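Local coordinates for surface presentation of antigens protein spaS (PDB 3C01), which takes part, as a membrane exporter-family protein of type III secretion, in the pathway Salmonella needs to enter mammalian cells, seen here as its C-terminal cytoplasmic fragment, at residues B[2-7]-B[52-57]; B[8-13]-B[73-78]; B[31-36]-B[41-46]. All blocks are in the same frame, centred on the assembly; numbering follows the deposited sequence.

Contact 1: residues B[2-7]-B[52-57]; sequences THITIG and SLFKTH
Ile4 turns its CG1 branch beside its own backbone N (chi1 -60°), and Phe54 sets its ring anti to its N (chi1 -180°); between them these two torsions bring the end of the isoleucine onto the root of the phenylalanine side chain. Ile4 CD1 lies 3.7 Å from Phe54 CB and 3.9 Å from Phe54 CG, approaching the ring at a slant. The CG2 branch of Ile4 reaches the same methylene from its other arm, 4.1 Å from Phe54 CB. Two residues along the strand, Ile6 splits its branches between two helix residues. Its CG2 meets Leu53 CD1 at 4.0 Å, while its CD1 reaches the helix backbone, 4.2 Å from Phe54 CA.

No hydrogen bond joins the segments; the whole junction is aliphatic and aromatic carbon. The hydrogen bonds near the helix end lie elsewhere. His57 ND1 donates to Thr56 OG1 at 2.7 Å, with the oxygen close to the imidazole plane, and His57 NE2 is bonded to Ser64 N, so the ring is held from both of its nitrogens. Beyond the contact, the Phe54 ring lies nearly parallel to that of Tyr23, whose hydroxyl is also bonded to Phe54 O.

The strand 4-7 and helix 52-56 segments cross at 77°, their axes 9.0 Å apart. Thr5 points away and packs on Ala29 of helix 26-39, so the strand has a helix on either face. It pairs antiparallel with strand 19-25 on one edge and with a strand of another protein chain on the other. A central strand sandwiched between helices, in a sheet completed by two chains, is the alpha/beta core expected of the autocleaved FlhB/YscU-type cytoplasmic domain.

Contact 2: residues B[8-13]-B[73-78]; sequences IYFKPE and RLLVWL
Ile8 makes the first touch: its CG2 methyl lies 4.2 Å from Leu75 CD2 on helix 65-84, and the same residue packs on Ile20 of the neighbouring strand. Tyr9 points the other way, against Leu14 and Met15, while its backbone bonds to that of Met19. Phe10 then returns to the helix side and meets the same leucine. With its ring anti to the backbone N (chi1 -173°), it presents one face to the Leu75 CD2 methyl, 4.1 Å from Phe10 CG, and Phe10 CD2 comes to 3.9 Å from Leu75 CG. The opposite face is covered by Pro12, whose CG stands 3.6 Å above the plane, offset toward the rim, so the phenyl group is held between a leucine and a proline from its own segment. Pro18 adds to the packing round it.

Within 73-78, Leu75 alone takes both Ile8 and Phe10, and it also meets an apolar side chain of the companion polypeptide. This is plain hydrophobic helix-on-sheet packing, in which strand 4-9 and the residues following it pack against the long C-terminal helix of the alpha/beta domain.

Contact 3: residues B[31-36]-B[41-46]; sequences AVRAYA and VPVIVD. With CYS (cysteine), chain J.
Ala36 and Val41 form the tight end of this contact. Val41 N donates to Ala36 O at 2.7 Å, with an N-H...O angle of 153°. Directly beside this bond Ala36 CB lies 4.1 Å from Val41 CB. A bond spanning five residues at a helix C terminus, with an apolar touch between the same two residues, is consistent with the 6→1 link of a Schellman motif. The small methyl of Ala36 also takes in Val43, whose CG2 stands 4.0 Å from Ala36 CB.

Towards the other end the packing opens out. Arg33 leaves the helix with its chain turned away from the extended form about both CB-CG and CG-CD (chi2 -111°, chi3 -134°) and passes across the valines at about a right angle. Its aliphatic part does the nearer work, with Arg33 CG 4.0 Å from Val43 CG1, and that methyl lies over one face of the guanidinium group. Arg33 NH2 comes to 3.6 Å from Val45 CG2, a touch of a charged group on a methyl, between two partly exposed residues. The charge itself is matched within the helix, where Arg33 NH1 forms a salt bridge with Glu37.

The bound cysteine sits along the strand backbone: its carboxylate O accepts a hydrogen bond from Val45 N, although the modelled length is doubtfully short.

Asp46 caps the start of the next helix, its OD1 bonding Leu49 N. Strand 43-45 runs between helix 26-39, against which Val43 packs, and helix 65-84, where Ile44 meets Leu74; Pro42, just ahead of the strand, touches Leu78. Along its edge the strand pairs in parallel with a strand of the companion polypeptide.

From the N terminus, strand 4-9 supplies the first half of contact 1 and then, without a break, of contact 2. The chain returns along strand 19-25, runs through helix 26-39, and closes its shortest loop at contact 3, where strand 43-45 folds back on that helix. Helix 47-56 then closes contact 1, and helix 65-84 closes contact 2. Contact 3 thus falls within both larger loops, while contacts 1 and 2 cross. Their centres, about 17 Å apart, lie on opposite sides of the chain's centre. Thr5 against Val32 joins contact 1 to contact 3, and helix 65-84 against the strand 43-45 region joins contact 2 to it.

Contact 1: residues B[2-7]-B[52-57]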
loop_
_atom_site.group_PDB
_atom_site.type_symbol
_atom_site.label_atom_id
_atom_site.label_comp_id
_atom_site.label_asym_id
_atom_site.label_seq_id
_atom_site.Cartn_x
_atom_site.Cartn_y
_atom_site.Cartn_z
ATOM N N THR B 2 13.956 -8.284 5.721
ATOM C CA THR B 2 14.828 -7.525 4.915
ATOM C C THR B 2 14.048 -6.858 3.826
ATOM O O THR B 2 14.431 -5.815 3.367
ATOM C CB THR B 2 15.994 -8.338 4.412
ATOM O OG1 THR B 2 16.052 -8.255 3.004
ATOM C CG2 THR B 2 15.845 -9.747 4.782
ATOM N N HIS B 3 12.927 -7.430 3.436
ATOM C CA HIS B 3 11.975 -6.641 2.613
ATOM C C HIS B 3 10.591 -6.569 3.208
ATOM O O HIS B 3 10.123 -7.537 3.810
ATOM C CB HIS B 3 11.800 -7.231 1.233
ATOM C CG HIS B 3 13.074 -7.372 0.498
ATOM N ND1 HIS B 3 13.770 -8.560 0.459
ATOM C CD2 HIS B 3 13.787 -6.481 -0.236
ATOM C CE1 HIS B 3 14.876 -8.387 -0.251
ATOM N NE2 HIS B 3 14.910 -7.135 -0.680
ATOM N N ILE B 4 9.931 -5.436 2.987
ATOM C CA ILE B 4 8.588 -5.213 3.506
ATOM C C ILE B 4 7.698 -4.655 2.430
ATOM O O ILE B 4 8.091 -3.782 1.701
ATOM C CB ILE B 4 8.552 -4.171 4.655
ATOM C CG1 ILE B 4 9.414 -4.588 5.849
ATOM C CG2 ILE B 4 7.091 -3.875 5.074
ATOM C CD1 ILE B 4 9.516 -3.433 6.886
ATOM N N THR B 5 6.443 -5.075 2.424
ATOM C CA THR B 5 5.474 -4.540 1.454
ATOM C C THR B 5 4.156 -4.346 2.172
ATOM O O THR B 5 3.615 -5.312 2.661
ATOM C CB THR B 5 5.419 -5.556 0.346
ATOM O OG1 THR B 5 5.993 -5.001 -0.872
ATOM C CG2 THR B 5 4.095 -6.170 0.228
ATOM N N ILE B 6 3.699 -3.102 2.343
ATOM C CA ILE B 6 2.427 -2.790 3.019
ATOM C C ILE B 6 1.456 -2.156 2.024
ATOM O O ILE B 6 1.825 -1.231 1.333
ATOM C CB ILE B 6 2.623 -1.770 4.152
ATOM C CG1 ILE B 6 3.646 -2.277 5.203
ATOM C CG2 ILE B 6 1.310 -1.465 4.858
ATOM C CD1 ILE B 6 3.192 -3.459 6.039
ATOM N N GLY B 7 0.228 -2.662 1.925
ATOM C CA GLY B 7 -0.724 -2.171 0.941
ATOM C C GLY B 7 -1.726 -1.281 1.644
ATOM O O GLY B 7 -2.109 -1.584 2.774
ATOM N N SER B 52 7.676 1.590 9.780
ATOM C CA SER B 52 6.909 1.880 10.934
ATOM C C SER B 52 5.477 1.318 10.825
ATOM O O SER B 52 4.940 0.855 11.840
ATOM C CB SER B 52 6.987 3.376 11.293
ATOM O OG SER B 52 6.410 4.192 10.311
ATOM N N LEU B 53 4.856 1.346 9.639
ATOM C CA LEU B 53 3.593 0.646 9.463
ATOM C C LEU B 53 3.754 -0.830 9.770
ATOM O O LEU B 53 2.896 -1.420 10.449
ATOM C CB LEU B 53 3.068 0.774 8.075
ATOM C CG LEU B 53 2.586 2.162 7.653
ATOM C CD1 LEU B 53 2.376 2.206 6.103
ATOM C CD2 LEU B 53 1.314 2.610 8.442
ATOM N N PHE B 54 4.862 -1.420 9.333
ATOM C CA PHE B 54 5.148 -2.830 9.645
ATOM C C PHE B 54 5.152 -3.067 11.153
ATOM O O PHE B 54 4.602 -4.039 11.636
ATOM C CB PHE B 54 6.490 -3.277 9.076
ATOM C CG PHE B 54 6.798 -4.702 9.366
ATOM C CD1 PHE B 54 6.065 -5.718 8.764
ATOM C CD2 PHE B 54 7.775 -5.049 10.285
ATOM C CE1 PHE B 54 6.319 -7.063 9.074
ATOM C CE2 PHE B 54 8.030 -6.392 10.585
ATOM C CZ PHE B 54 7.295 -7.395 9.970
ATOM N N LYS B 55 5.739 -2.144 11.896
ATOM C CA LYS B 55 5.908 -2.311 13.328
ATOM C C LYS B 55 4.603 -2.078 14.056
ATOM O O LYS B 55 4.244 -2.835 14.909
ATOM C CB LYS B 55 6.990 -1.359 13.834
ATOM C CG LYS B 55 7.544 -1.717 15.188
ATOM C CD LYS B 55 7.747 -0.484 16.112
ATOM C CE LYS B 55 8.466 0.695 15.423
ATOM N NZ LYS B 55 9.079 1.627 16.469
ATOM N N THR B 56 3.860 -1.060 13.657
ATOM C CA THR B 56 2.657 -0.629 14.397
ATOM C C THR B 56 1.375 -1.375 13.994
ATOM O O THR B 56 0.569 -1.671 14.844
ATOM C CB THR B 56 2.435 0.906 14.233
ATOM O OG1 THR B 56 2.412 1.261 12.825
ATOM C CG2 THR B 56 3.568 1.677 14.915
ATOM N N HIS B 57 1.210 -1.710 12.716
ATOM C CA HIS B 57 -0.030 -2.276 12.207
ATOM C C HIS B 57 0.082 -3.766 11.813
ATOM O O HIS B 57 1.161 -4.319 11.772
ATOM C CB HIS B 57 -0.459 -1.490 10.979
ATOM C CG HIS B 57 -0.884 -0.095 11.270
ATOM N ND1 HIS B 57 -0.011 0.874 11.711
ATOM C CD2 HIS B 57 -2.092 0.509 11.155
ATOM C CE1 HIS B 57 -0.674 2.003 11.901
ATOM N NE2 HIS B 57 -1.933 1.814 11.554
#

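Contact 2: residues B[8-13]-B[73-78]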
loop_
_atom_site.group_PDB
_atom_site.type_symbol
_atom_site.label_atom_id
_atom_site.label_comp_id
_atom_site.label_asym_id
_atom_site.label_seq_id
_atom_site.Cartn_x
_atom_site.Cartn_y
_atom_site.Cartn_z
ATOM N N ILE B 8 -2.120 -0.180 0.986
ATOM C CA ILE B 8 -3.108 0.743 1.509
ATOM C C ILE B 8 -4.347 0.731 0.641
ATOM O O ILE B 8 -4.268 0.999 -0.565
ATOM C CB ILE B 8 -2.574 2.200 1.534
ATOM C CG1 ILE B 8 -1.280 2.320 2.378
ATOM C CG2 ILE B 8 -3.699 3.192 1.986
ATOM C CD1 ILE B 8 -1.429 1.963 3.855
ATOM N N TYR B 9 -5.484 0.420 1.262
ATOM C CA TYR B 9 -6.787 0.505 0.613
ATOM C C TYR B 9 -7.390 1.817 1.077
ATOM O O TYR B 9 -7.401 2.110 2.284
ATOM C CB TYR B 9 -7.650 -0.685 1.031
ATOM C CG TYR B 9 -9.142 -0.604 0.751
ATOM C CD1 TYR B 9 -9.988 0.179 1.543
ATOM C CD2 TYR B 9 -9.724 -1.368 -0.256
ATOM C CE1 TYR B 9 -11.362 0.224 1.313
ATOM C CE2 TYR B 9 -11.098 -1.326 -0.502
ATOM C CZ TYR B 9 -11.910 -0.528 0.289
ATOM O OH TYR B 9 -13.257 -0.467 0.065
ATOM N N PHE B 10 -7.885 2.609 0.131
ATOM C CA PHE B 10 -8.591 3.849 0.464
ATOM C C PHE B 10 -9.706 4.109 -0.545
ATOM O O PHE B 10 -9.436 4.402 -1.706
ATOM C CB PHE B 10 -7.595 5.000 0.457
ATOM C CG PHE B 10 -8.151 6.307 0.955
ATOM C CD1 PHE B 10 -8.810 6.382 2.161
ATOM C CD2 PHE B 10 -7.960 7.485 0.217
ATOM C CE1 PHE B 10 -9.311 7.612 2.636
ATOM C CE2 PHE B 10 -8.456 8.705 0.674
ATOM C CZ PHE B 10 -9.128 8.771 1.900
ATOM N N LYS B 11 -10.954 3.974 -0.110
ATOM C CA LYS B 11 -12.110 4.353 -0.932
ATOM C C LYS B 11 -13.060 5.135 -0.061
ATOM O O LYS B 11 -13.889 4.540 0.621
ATOM C CB LYS B 11 -12.808 3.129 -1.529
ATOM C CG LYS B 11 -11.839 2.159 -2.183
ATOM C CD LYS B 11 -12.477 1.121 -3.087
ATOM C CE LYS B 11 -11.429 0.547 -4.034
ATOM N NZ LYS B 11 -11.553 -0.928 -4.258
ATOM N N PRO B 12 -12.948 6.477 -0.079
ATOM C CA PRO B 12 -13.814 7.320 0.770
ATOM C C PRO B 12 -15.313 7.238 0.469
ATOM O O PRO B 12 -16.099 7.595 1.329
ATOM C CB PRO B 12 -13.304 8.756 0.525
ATOM C CG PRO B 12 -12.105 8.650 -0.269
ATOM C CD PRO B 12 -12.021 7.283 -0.886
ATOM N N GLU B 13 -15.692 6.776 -0.724
ATOM C CA GLU B 13 -17.114 6.561 -1.075
ATOM C C GLU B 13 -17.703 5.504 -0.143
ATOM O O GLU B 13 -18.861 5.535 0.192
ATOM C CB GLU B 13 -17.290 6.052 -2.518
ATOM C CG GLU B 13 -16.186 6.393 -3.521
ATOM C CD GLU B 13 -14.959 5.444 -3.477
ATOM O OE1 GLU B 13 -15.096 4.239 -3.812
ATOM O OE2 GLU B 13 -13.844 5.914 -3.133
ATOM N N ARG B 73 -1.072 12.239 3.693
ATOM C CA ARG B 73 -0.186 13.029 2.830
ATOM C C ARG B 73 0.266 12.225 1.585
ATOM O O ARG B 73 0.247 12.746 0.470
ATOM C CB ARG B 73 1.009 13.593 3.606
ATOM C CG ARG B 73 0.756 14.986 4.234
ATOM C CD ARG B 73 1.983 15.528 5.007
ATOM N NE ARG B 73 1.964 15.193 6.453
ATOM C CZ ARG B 73 2.814 14.368 7.085
ATOM N NH1 ARG B 73 3.799 13.754 6.436
ATOM N NH2 ARG B 73 2.685 14.146 8.387
ATOM N N LEU B 74 0.613 10.952 1.751
ATOM C CA LEU B 74 1.022 10.110 0.607
ATOM C C LEU B 74 -0.125 9.985 -0.408
ATOM O O LEU B 74 0.091 10.050 -1.629
ATOM C CB LEU B 74 1.402 8.700 1.060
ATOM C CG LEU B 74 2.739 8.176 0.540
ATOM C CD1 LEU B 74 2.895 6.645 0.792
ATOM C CD2 LEU B 74 2.965 8.531 -0.930
ATOM N N LEU B 75 -1.340 9.807 0.117
ATOM C CA LEU B 75 -2.530 9.605 -0.718
ATOM C C LEU B 75 -2.885 10.875 -1.512
ATOM O O LEU B 75 -3.199 10.803 -2.702
ATOM C CB LEU B 75 -3.713 9.188 0.160
ATOM C CG LEU B 75 -4.100 7.712 0.417
ATOM C CD1 LEU B 75 -3.209 6.767 -0.293
ATOM C CD2 LEU B 75 -4.285 7.365 1.959
ATOM N N VAL B 76 -2.827 12.034 -0.856
ATOM C CA VAL B 76 -3.073 13.293 -1.546
ATOM C C VAL B 76 -1.984 13.488 -2.590
ATOM O O VAL B 76 -2.249 13.867 -3.733
ATOM C CB VAL B 76 -3.140 14.523 -0.566
ATOM C CG1 VAL B 76 -3.000 15.848 -1.316
ATOM C CG2 VAL B 76 -4.430 14.484 0.232
ATOM N N TRP B 77 -0.754 13.209 -2.206
ATOM C CA TRP B 77 0.334 13.382 -3.124
ATOM C C TRP B 77 0.122 12.526 -4.379
ATOM O O TRP B 77 0.264 12.991 -5.486
ATOM C CB TRP B 77 1.642 13.034 -2.431
ATOM C CG TRP B 77 2.776 13.185 -3.330
ATOM C CD1 TRP B 77 3.442 14.355 -3.649
ATOM C CD2 TRP B 77 3.381 12.159 -4.105
ATOM N NE1 TRP B 77 4.436 14.089 -4.546
ATOM C CE2 TRP B 77 4.422 12.756 -4.851
ATOM C CE3 TRP B 77 3.165 10.791 -4.226
ATOM C CZ2 TRP B 77 5.248 12.023 -5.690
ATOM C CZ3 TRP B 77 3.976 10.056 -5.098
ATOM C CH2 TRP B 77 5.008 10.669 -5.803
ATOM N N LEU B 78 -0.249 11.271 -4.192
ATOM C CA LEU B 78 -0.466 10.376 -5.322
ATOM C C LEU B 78 -1.587 10.854 -6.230
ATOM O O LEU B 78 -1.492 10.743 -7.449
ATOM C CB LEU B 78 -0.755 8.956 -4.843
ATOM C CG LEU B 78 -0.823 7.929 -5.973
ATOM C CD1 LEU B 78 0.494 7.889 -6.777
ATOM C CD2 LEU B 78 -1.208 6.570 -5.457
#

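Contact 3: residues B[31-36]-B[41-46]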
loop_
_atom_site.group_PDB
_atom_site.type_symbol
_atom_site.label_atom_id
_atom_site.label_comp_id
_atom_site.label_asym_id
_atom_site.label_seq_id
_atom_site.Cartn_x
_atom_site.Cartn_y
_atom_site.Cartn_z
ATOM N N ALA B 31 7.294 -10.642 -4.229
ATOM C CA ALA B 31 6.267 -11.076 -5.169
ATOM C C ALA B 31 5.121 -10.064 -5.240
ATOM O O ALA B 31 4.555 -9.828 -6.304
ATOM C CB ALA B 31 5.768 -12.486 -4.840
ATOM N N VAL B 32 4.811 -9.430 -4.118
ATOM C CA VAL B 32 3.793 -8.383 -4.076
ATOM C C VAL B 32 4.164 -7.226 -4.956
ATOM O O VAL B 32 3.345 -6.772 -5.716
ATOM C CB VAL B 32 3.538 -7.873 -2.615
ATOM C CG1 VAL B 32 2.724 -6.605 -2.618
ATOM C CG2 VAL B 32 2.808 -8.951 -1.794
ATOM N N ARG B 33 5.404 -6.767 -4.850
ATOM C CA ARG B 33 5.964 -5.721 -5.722
ATOM C C ARG B 33 5.861 -6.104 -7.175
ATOM O O ARG B 33 5.444 -5.303 -8.001
ATOM C CB ARG B 33 7.446 -5.564 -5.436
ATOM C CG ARG B 33 7.905 -4.182 -5.215
ATOM C CD ARG B 33 8.800 -3.589 -6.312
ATOM N NE ARG B 33 9.931 -2.930 -5.666
ATOM C CZ ARG B 33 10.557 -1.834 -6.086
ATOM N NH1 ARG B 33 10.218 -1.184 -7.182
ATOM N NH2 ARG B 33 11.563 -1.377 -5.378
ATOM N N ALA B 34 6.291 -7.318 -7.512
ATOM C CA ALA B 34 6.276 -7.726 -8.927
ATOM C C ALA B 34 4.797 -7.725 -9.377
ATOM O O ALA B 34 4.484 -7.262 -10.453
ATOM C CB ALA B 34 6.948 -9.090 -9.132
ATOM N N TYR B 35 3.879 -8.172 -8.522
ATOM C CA TYR B 35 2.500 -8.278 -8.960
ATOM C C TYR B 35 1.806 -6.882 -9.117
ATOM O O TYR B 35 1.107 -6.654 -10.067
ATOM C CB TYR B 35 1.714 -9.241 -8.045
ATOM C CG TYR B 35 0.360 -9.533 -8.615
ATOM C CD1 TYR B 35 0.188 -10.527 -9.573
ATOM C CD2 TYR B 35 -0.750 -8.811 -8.216
ATOM C CE1 TYR B 35 -1.054 -10.793 -10.129
ATOM C CE2 TYR B 35 -1.996 -9.067 -8.775
ATOM C CZ TYR B 35 -2.129 -10.047 -9.748
ATOM O OH TYR B 35 -3.343 -10.285 -10.304
ATOM N N ALA B 36 2.018 -5.961 -8.182
ATOM C CA ALA B 36 1.516 -4.609 -8.300
ATOM C C ALA B 36 2.034 -3.891 -9.594
ATOM O O ALA B 36 1.273 -3.178 -10.284
ATOM C CB ALA B 36 1.926 -3.870 -7.129
ATOM N N VAL B 41 -0.568 -1.194 -10.052
ATOM C CA VAL B 41 -0.870 -0.533 -8.777
ATOM C C VAL B 41 0.413 0.100 -8.281
ATOM O O VAL B 41 1.372 -0.602 -8.109
ATOM C CB VAL B 41 -1.363 -1.500 -7.669
ATOM C CG1 VAL B 41 -1.229 -0.821 -6.328
ATOM C CG2 VAL B 41 -2.813 -1.981 -7.902
ATOM N N PRO B 42 0.432 1.428 -8.053
ATOM C CA PRO B 42 1.703 2.149 -7.738
ATOM C C PRO B 42 2.444 1.690 -6.518
ATOM O O PRO B 42 1.815 1.401 -5.500
ATOM C CB PRO B 42 1.273 3.603 -7.534
ATOM C CG PRO B 42 -0.244 3.634 -7.718
ATOM C CD PRO B 42 -0.727 2.327 -8.194
ATOM N N VAL B 43 3.774 1.666 -6.624
ATOM C CA VAL B 43 4.678 1.224 -5.579
ATOM C C VAL B 43 5.523 2.399 -5.125
ATOM O O VAL B 43 6.209 3.005 -5.919
ATOM C CB VAL B 43 5.588 0.076 -6.076
ATOM C CG1 VAL B 43 6.554 -0.400 -4.950
ATOM C CG2 VAL B 43 4.744 -1.107 -6.588
ATOM N N ILE B 44 5.475 2.728 -3.842
ATOM C CA ILE B 44 6.206 3.864 -3.307
ATOM C C ILE B 44 7.262 3.362 -2.388
ATOM O O ILE B 44 6.950 2.760 -1.395
ATOM C CB ILE B 44 5.257 4.780 -2.560
ATOM C CG1 ILE B 44 4.203 5.285 -3.552
ATOM C CG2 ILE B 44 5.994 5.971 -1.995
ATOM C CD1 ILE B 44 3.187 6.180 -2.903
ATOM N N VAL B 45 8.522 3.581 -2.714
ATOM C CA VAL B 45 9.577 3.020 -1.903
ATOM C C VAL B 45 9.946 4.054 -0.847
ATOM O O VAL B 45 10.726 4.984 -1.096
ATOM C CB VAL B 45 10.801 2.525 -2.718
ATOM C CG1 VAL B 45 11.732 1.727 -1.770
ATOM C CG2 VAL B 45 10.370 1.627 -3.892
ATOM N N ASP B 46 9.326 3.888 0.325
ATOM C CA ASP B 46 9.468 4.825 1.439
ATOM C C ASP B 46 9.830 4.027 2.681
ATOM O O ASP B 46 8.974 3.496 3.395
ATOM C CB ASP B 46 8.189 5.646 1.638
ATOM C CG ASP B 46 8.334 6.730 2.738
ATOM O OD1 ASP B 46 9.127 6.563 3.712
ATOM O OD2 ASP B 46 7.637 7.774 2.628
HETATM N N CYS J . 8.966 7.727 -4.066
HETATM C CA CYS J . 8.912 7.218 -5.454
HETATM C C CYS J . 8.915 5.724 -5.408
HETATM O O CYS J . 9.370 5.144 -4.421
HETATM C CB CYS J . 10.132 7.684 -6.235
HETATM S SG CYS J . 11.650 7.298 -5.422
HETATM O OXT CYS J . 8.491 5.092 -6.364
#